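Local atomic coordinates of general secretion pathway protein C (Vibrio cholerae, PDB entry 2I4S), a protein that probably takes part in type II secretion, the export route that carries cholera toxin across the outer membrane, and is seen here as its PDZ domain, probably periplasmic. Residues G38-P43 against G58-A63; V62-L67 against T86-T91. All blocks are in the same frame, centred on the assembly; numbering follows the deposited sequence.

Contact 1: residues G38-P43 against G58-A63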
# COMPACT_ATOMS: atom_id res chain seq x y z
N GLY A 38 -11.75 2.74 -4.58
CA GLY A 38 -10.51 2.29 -3.94
C GLY A 38 -9.50 3.43 -4.04
O GLY A 38 -9.88 4.57 -4.24
N TYR A 39 -8.21 3.11 -3.89
CA TYR A 39 -7.15 4.10 -3.84
C TYR A 39 -6.08 3.83 -4.90
O TYR A 39 -5.49 2.75 -4.95
CB TYR A 39 -6.57 4.16 -2.42
CG TYR A 39 -7.61 4.65 -1.46
CD1 TYR A 39 -7.66 5.99 -1.07
CD2 TYR A 39 -8.62 3.80 -1.01
CE1 TYR A 39 -8.63 6.46 -0.22
CE2 TYR A 39 -9.61 4.25 -0.17
CZ TYR A 39 -9.60 5.58 0.24
OH TYR A 39 -10.59 6.04 1.08
N ARG A 40 -5.87 4.80 -5.77
CA ARG A 40 -4.75 4.73 -6.74
C ARG A 40 -3.48 4.75 -5.93
O ARG A 40 -3.33 5.57 -5.02
CB ARG A 40 -4.84 5.92 -7.72
CG ARG A 40 -3.79 5.93 -8.83
CD ARG A 40 -4.20 5.00 -9.98
NE ARG A 40 -5.51 5.38 -10.50
CZ ARG A 40 -6.43 4.52 -10.91
NH1 ARG A 40 -7.60 4.97 -11.32
NH2 ARG A 40 -6.20 3.20 -10.88
N VAL A 41 -2.58 3.81 -6.21
CA VAL A 41 -1.33 3.67 -5.48
C VAL A 41 -0.19 4.22 -6.32
O VAL A 41 -0.08 3.88 -7.50
CB VAL A 41 -1.05 2.18 -5.20
CG1 VAL A 41 0.29 2.01 -4.53
CG2 VAL A 41 -2.18 1.59 -4.33
N SER A 42 0.66 5.05 -5.72
CA SER A 42 1.82 5.60 -6.43
C SER A 42 3.05 5.61 -5.52
O SER A 42 2.92 5.63 -4.30
CB SER A 42 1.52 7.01 -6.95
OG SER A 42 1.23 7.88 -5.88
N PRO A 43 4.26 5.61 -6.11
CA PRO A 43 5.48 5.62 -5.29
C PRO A 43 5.70 6.96 -4.60
O PRO A 43 5.32 8.00 -5.12
CB PRO A 43 6.61 5.34 -6.31
CG PRO A 43 6.05 5.68 -7.63
CD PRO A 43 4.55 5.62 -7.56
N GLY A 58 -0.44 3.19 -11.79
CA GLY A 58 -1.83 2.97 -12.21
C GLY A 58 -2.61 1.94 -11.39
O GLY A 58 -3.82 1.83 -11.56
N ASP A 59 -1.95 1.18 -10.51
CA ASP A 59 -2.67 0.17 -9.72
C ASP A 59 -3.69 0.86 -8.81
O ASP A 59 -3.43 1.93 -8.29
CB ASP A 59 -1.71 -0.65 -8.82
CG ASP A 59 -0.92 -1.67 -9.60
OD1 ASP A 59 -1.23 -1.94 -10.79
OD2 ASP A 59 0.04 -2.21 -9.00
N MSE A 60 -4.85 0.25 -8.61
CA MSE A 60 -5.75 0.74 -7.59
C MSE A 60 -5.94 -0.31 -6.49
O MSE A 60 -6.41 -1.41 -6.75
CB MSE A 60 -7.10 1.08 -8.21
CG MSE A 60 -8.10 1.57 -7.19
SE MSE A 60 -9.85 2.00 -8.03
CE MSE A 60 -10.48 0.15 -8.45
N ALA A 61 -5.59 0.04 -5.25
CA ALA A 61 -5.84 -0.85 -4.12
C ALA A 61 -7.34 -0.93 -3.81
O ALA A 61 -8.02 0.10 -3.72
CB ALA A 61 -5.08 -0.36 -2.89
N VAL A 62 -7.86 -2.16 -3.69
CA VAL A 62 -9.26 -2.37 -3.27
C VAL A 62 -9.44 -3.09 -1.91
O VAL A 62 -10.52 -3.03 -1.30
CB VAL A 62 -10.11 -3.06 -4.39
CG1 VAL A 62 -10.05 -2.24 -5.70
CG2 VAL A 62 -9.65 -4.49 -4.63
N ALA A 63 -8.37 -3.74 -1.43
CA ALA A 63 -8.35 -4.38 -0.11
C ALA A 63 -6.96 -4.24 0.47
O ALA A 63 -5.98 -4.35 -0.26
CB ALA A 63 -8.72 -5.87 -0.20
O HOH W 1 -0.05 5.19 -10.00
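Y39 and A61 form a hydrogen-bonded antiparallel pair. Y39 N gives a straight bond to A61 O (3.0 Å), in the carbonyl plane. The return bond from A61 N to Y39 O is short at 2.7 Å but more bent. Two residues further on, V41 N reaches D59 O at 2.9 Å. The tight part is the buried face with V41 and A61. The CG2 branch of V41 is anti to the carbonyl carbon and meets A61 CB at 3.8 Å. F50 of helix 48-53 and L27 of strand 25-32 touch V41.

The other face, with R40 and M60, is looser and partly exposed. These side chains cross at about a right angle, and the R40 chain bends at chi2 (81°) and chi3 (56°). This brings NH2 to G58 O at 2.8 Å, in a weak, bent hydrogen bond. The selenomethionine M60 packs its CG 3.9 Å from G38 C. Toward the loop, a water bridges the segments, donating to V41 O and accepting from G58 N (2.7 Å). The D59 carboxylate turns to R94 and Q56. Such antiparallel pairing, with a short helix in the connection, belongs to the curled sheet of a PDZ domain.

Contact 2: residues V62-L67 against T86-T91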
# COMPACT_ATOMS: atom_id res chain seq x y z
N VAL A 62 -7.86 -2.16 -3.69
CA VAL A 62 -9.26 -2.37 -3.27
C VAL A 62 -9.44 -3.09 -1.91
O VAL A 62 -10.52 -3.03 -1.30
CB VAL A 62 -10.11 -3.06 -4.39
CG1 VAL A 62 -10.05 -2.24 -5.70
CG2 VAL A 62 -9.65 -4.49 -4.63
N ALA A 63 -8.37 -3.74 -1.43
CA ALA A 63 -8.35 -4.38 -0.11
C ALA A 63 -6.96 -4.24 0.47
O ALA A 63 -5.98 -4.35 -0.26
CB ALA A 63 -8.72 -5.87 -0.20
N LEU A 64 -6.87 -4.02 1.77
CA LEU A 64 -5.57 -3.91 2.43
C LEU A 64 -5.64 -4.53 3.80
O LEU A 64 -6.42 -4.10 4.63
CB LEU A 64 -5.12 -2.45 2.49
CG LEU A 64 -3.68 -2.16 2.94
CD1 LEU A 64 -3.34 -0.71 2.62
CD2 LEU A 64 -3.44 -2.46 4.42
N ASN A 65 -4.83 -5.57 4.02
CA ASN A 65 -4.94 -6.44 5.21
C ASN A 65 -6.37 -6.74 5.60
O ASN A 65 -6.73 -6.67 6.78
CB ASN A 65 -4.17 -5.85 6.41
CG ASN A 65 -2.66 -6.14 6.33
OD1 ASN A 65 -2.21 -7.01 5.58
ND2 ASN A 65 -1.89 -5.41 7.13
N GLY A 66 -7.20 -7.07 4.61
CA GLY A 66 -8.57 -7.48 4.88
C GLY A 66 -9.56 -6.34 4.98
O GLY A 66 -10.76 -6.59 5.03
N LEU A 67 -9.08 -5.11 5.00
CA LEU A 67 -9.97 -3.95 4.95
C LEU A 67 -10.46 -3.66 3.54
O LEU A 67 -9.66 -3.43 2.63
CB LEU A 67 -9.28 -2.69 5.51
CG LEU A 67 -8.83 -2.71 6.97
CD1 LEU A 67 -7.93 -1.50 7.25
CD2 LEU A 67 -10.04 -2.66 7.89
N THR A 86 2.26 -6.13 10.98
CA THR A 86 3.66 -6.45 10.67
C THR A 86 3.86 -6.93 9.22
O THR A 86 4.88 -7.55 8.89
CB THR A 86 4.21 -7.55 11.56
OG1 THR A 86 3.54 -8.78 11.26
CG2 THR A 86 4.08 -7.20 13.04
N GLU A 87 2.87 -6.64 8.38
CA GLU A 87 2.95 -6.92 6.96
C GLU A 87 1.91 -6.04 6.34
O GLU A 87 1.03 -5.50 7.04
CB GLU A 87 2.59 -8.39 6.64
CG GLU A 87 1.07 -8.62 6.65
CD GLU A 87 0.66 -10.07 6.43
OE1 GLU A 87 1.44 -10.99 6.80
OE2 GLU A 87 -0.45 -10.29 5.89
N MSE A 88 2.00 -5.89 5.02
CA MSE A 88 0.89 -5.37 4.24
C MSE A 88 0.58 -6.36 3.13
O MSE A 88 1.43 -6.66 2.29
CB MSE A 88 1.24 -4.01 3.67
CG MSE A 88 0.07 -3.30 2.99
SE MSE A 88 0.66 -1.61 2.17
CE MSE A 88 1.66 -2.36 0.63
N SER A 89 -0.64 -6.90 3.16
CA SER A 89 -1.19 -7.66 2.06
C SER A 89 -2.11 -6.73 1.27
O SER A 89 -3.08 -6.22 1.83
CB SER A 89 -2.02 -8.82 2.58
OG SER A 89 -1.21 -9.82 3.16
N LEU A 90 -1.83 -6.51 -0.01
CA LEU A 90 -2.69 -5.65 -0.82
C LEU A 90 -3.35 -6.39 -1.99
O LEU A 90 -2.70 -7.18 -2.67
CB LEU A 90 -1.85 -4.53 -1.42
CG LEU A 90 -1.79 -3.12 -0.87
CD1 LEU A 90 -1.15 -2.24 -1.94
CD2 LEU A 90 -3.16 -2.60 -0.53
N THR A 91 -4.62 -6.10 -2.25
CA THR A 91 -5.24 -6.52 -3.50
C THR A 91 -5.41 -5.28 -4.34
O THR A 91 -5.98 -4.28 -3.87
CB THR A 91 -6.61 -7.20 -3.30
OG1 THR A 91 -6.43 -8.39 -2.52
CG2 THR A 91 -7.23 -7.57 -4.65
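N65 extends the strand pairing with its side chain, just where its backbone turns away. The amide bonds twice to the backbone of the strand opposite. OD1 accepts from S89 N at 2.9 Å, with the donor above the carbonyl plane. ND2 gives a nearly straight bond to E87 O (2.9 Å), which lies close to the amide plane. These two bonds, one at OD1 and one at ND2, fix the flip of the amide. CG sits anti to the carbonyl carbon (chi1 -81°), and this carries the amide alongside the strand. N65 N also bonds to S89 O, so this residue makes three of the cross-strand bonds. N65 is the second residue of a type I' turn from L64 to L67, closed by backbone bonds between L64 and L67.

At the other end, a classic beta bulge sets V62 and A63 across from T91 alone. V62 N bonds firmly to T91 O (2.8 Å), while A63 N reaches the same oxygen only weakly, at 3.5 Å. T91 N returns a bond to A63 O.

Between these ends, L64 and L90 form a non-hydrogen-bonded pair. L90 CD2 packs against L64 CG at 3.5 Å. L64 CD2 rests on CG of M88, a selenomethionine, at 3.9 Å. These apolar groups share one face. A63 and T91 lie on the other, with CB to CB at 4.0 Å. On this same face, S89 OG donates to E87 OE2 from above the carboxylate plane. T91 OG1 is hydrogen-bonded to D100, and E87 OE1 to the hydroxyl of Y102.

The apolar face turns toward helix 74-82, where L78 touches L64. Strand 97-104 lies along the far edge of strand 87-94: its V101 and I103 exchange backbone bonds with L90 and M88.

In the fold
Contacts 1 and 2 lie side by side in one antiparallel sheet, with centres 11 Å apart. Strand 60-64 is common to both. It pairs with strand 35-43 in contact 1 and with strand 87-94 in contact 2. V62 and A63 belong to both contacts. Packing joins them too: A61 CB meets L90 CD2 at 3.8 Å. Along the chain, strand 35-43 comes first, then helix 48-53, strand 60-64, helix 74-82 and strand 87-94. Each contact thus closes a connection that contains a helix. Strand 60-64 thereby joins strands 25-32 and 35-43 on one side to strands 87-94 and 97-104 on the other, within a single compact PDZ domain.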